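Local coordinates for ESX secretion system protein YukD (Bacillus subtilis, PDB 2BPS) that is required for secretion of YukE and is probably a component or regulator of the ESX/ESAT-6-like secretion system, at residues G63-L67 with S68-I72. Sequence-based numbering, arbitrary orientation.
Sequences GECKL and SDCGI
One face of the Asp69 carboxylate is roofed by Lys66, whose CB stands almost straight over the group while CE slants in on the same side, 3.3 Å from Asp69 OD1. The lysine aliphatic chain rises with CG anti to the backbone N (chi1 -176°) and then bends at chi3 (61°), which curls CE down beside the oxygen end of the carboxylate. Its ammonium stays beyond salt-bridge range, with Lys66 NZ 4.2 Å from Asp69 OD1, so the attraction is probably diffuse, as suits two charged residues at an exposed turn. On this same face the Ser68 hydroxyl gives a hydrogen bond to Asp69 OD1 (3.2 Å), arriving from above the carboxylate plane. With an alanine at Ser68 that donor is gone, and the carboxylate would probably be freer to turn under the lysine chain. The second flat group, the Leu67 carbonyl, is gripped from opposite faces: Cys70 N reaches Leu67 O at 3.0 Å from above the plane, whereas Ile72 N, at 3.3 Å, tilts only 22° out of it. These two bonds satisfy a polar atom of a buried residue. Gly71 N also donates to Ser68 O, and Gly71 has a positive phi that glycine adopts easily, letting the chain swing round to Ile72. Branched apolar residues suit the inner side, where Leu67 CD2 meets Ile72 CD1 obliquely at 3.7 Å and Leu67 also rests on Val29. Cys70, compact and weakly polar, lays SG against Cys65 CB and touches Val29. Backbone hydrogen bonds between Leu67 and His27, and between Ser68 and Asp25, tie the turn to the loop after strand 18-24. A short 3-10 turn between strands 59-62 and 77-80, with a Leu-Ser-Asp sequence as in ubiquitin, is characteristic of the ubiquitin-like beta-grasp fold.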
loop_
_atom_site.group_PDB
_atom_site.type_symbol
_atom_site.label_atom_id
_atom_site.label_comp_id
_atom_site.label_asym_id
_atom_site.label_seq_id
_atom_site.Cartn_x
_atom_site.Cartn_y
_atom_site.Cartn_z
ATOM N N GLY A 63 -0.052 -8.561 -3.665
ATOM C CA GLY A 63 -1.074 -7.534 -3.746
ATOM C C GLY A 63 -2.477 -8.077 -3.604
ATOM O O GLY A 63 -3.447 -7.320 -3.541
ATOM N N GLU A 64 -2.594 -9.393 -3.537
ATOM C CA GLU A 64 -3.904 -10.021 -3.428
ATOM C C GLU A 64 -4.331 -10.262 -1.976
ATOM O O GLU A 64 -5.513 -10.391 -1.684
ATOM C CB GLU A 64 -3.881 -11.332 -4.220
ATOM C CG GLU A 64 -5.220 -11.759 -4.796
ATOM C CD GLU A 64 -5.857 -10.705 -5.688
ATOM O OE1 GLU A 64 -6.440 -9.743 -5.143
ATOM O OE2 GLU A 64 -5.774 -10.836 -6.929
ATOM N N CYS A 65 -3.359 -10.311 -1.073
ATOM C CA CYS A 65 -3.609 -10.538 0.346
ATOM C C CYS A 65 -4.520 -9.492 0.967
ATOM O O CYS A 65 -4.553 -8.344 0.539
ATOM C CB CYS A 65 -2.291 -10.544 1.120
ATOM S SG CYS A 65 -1.151 -11.882 0.710
ATOM N N LYS A 66 -5.255 -9.893 1.994
ATOM C CA LYS A 66 -6.149 -8.977 2.684
ATOM C C LYS A 66 -5.283 -8.273 3.723
ATOM O O LYS A 66 -4.582 -8.929 4.490
ATOM C CB LYS A 66 -7.296 -9.763 3.339
ATOM C CG LYS A 66 -8.366 -8.911 4.020
ATOM C CD LYS A 66 -9.696 -9.666 4.191
ATOM C CE LYS A 66 -9.562 -10.912 5.064
ATOM N NZ LYS A 66 -10.823 -11.714 5.112
ATOM N N LEU A 67 -5.313 -6.943 3.730
ATOM C CA LEU A 67 -4.505 -6.170 4.661
ATOM C C LEU A 67 -4.511 -6.675 6.102
ATOM O O LEU A 67 -3.460 -6.749 6.743
ATOM C CB LEU A 67 -4.932 -4.711 4.626
ATOM C CG LEU A 67 -4.582 -3.991 3.332
ATOM C CD1 LEU A 67 -5.058 -2.561 3.427
ATOM C CD2 LEU A 67 -3.083 -4.038 3.100
ATOM N N SER A 68 -5.690 -7.007 6.618
ATOM C CA SER A 68 -5.799 -7.520 7.981
ATOM C C SER A 68 -4.978 -8.808 8.085
ATOM O O SER A 68 -4.195 -8.989 9.020
ATOM C CB SER A 68 -7.260 -7.812 8.311
ATOM O OG SER A 68 -7.794 -8.783 7.422
ATOM N N ASP A 69 -5.161 -9.694 7.107
ATOM C CA ASP A 69 -4.446 -10.972 7.049
ATOM C C ASP A 69 -2.915 -10.792 6.978
ATOM O O ASP A 69 -2.159 -11.757 7.117
ATOM C CB ASP A 69 -4.921 -11.792 5.832
ATOM C CG ASP A 69 -6.364 -12.282 5.969
ATOM O OD1 ASP A 69 -7.052 -11.831 6.913
ATOM O OD2 ASP A 69 -6.809 -13.100 5.126
ATOM N N CYS A 70 -2.461 -9.562 6.757
ATOM C CA CYS A 70 -1.037 -9.289 6.674
ATOM C C CYS A 70 -0.561 -8.581 7.920
ATOM O O CYS A 70 0.584 -8.142 7.991
ATOM C CB CYS A 70 -0.745 -8.440 5.451
ATOM S SG CYS A 70 -1.225 -9.261 3.944
ATOM N N GLY A 71 -1.448 -8.473 8.902
ATOM C CA GLY A 71 -1.096 -7.815 10.147
ATOM C C GLY A 71 -0.725 -6.360 9.948
ATOM O O GLY A 71 -0.154 -5.734 10.829
ATOM N N ILE A 72 -1.049 -5.821 8.781
ATOM C CA ILE A 72 -0.756 -4.432 8.474
ATOM C C ILE A 72 -1.662 -3.517 9.301
ATOM O O ILE A 72 -2.883 -3.605 9.222
ATOM C CB ILE A 72 -0.936 -4.201 6.959
ATOM C CG1 ILE A 72 0.212 -4.904 6.228
ATOM C CG2 ILE A 72 -0.999 -2.715 6.636
ATOM C CD1 ILE A 72 0.097 -4.912 4.737
#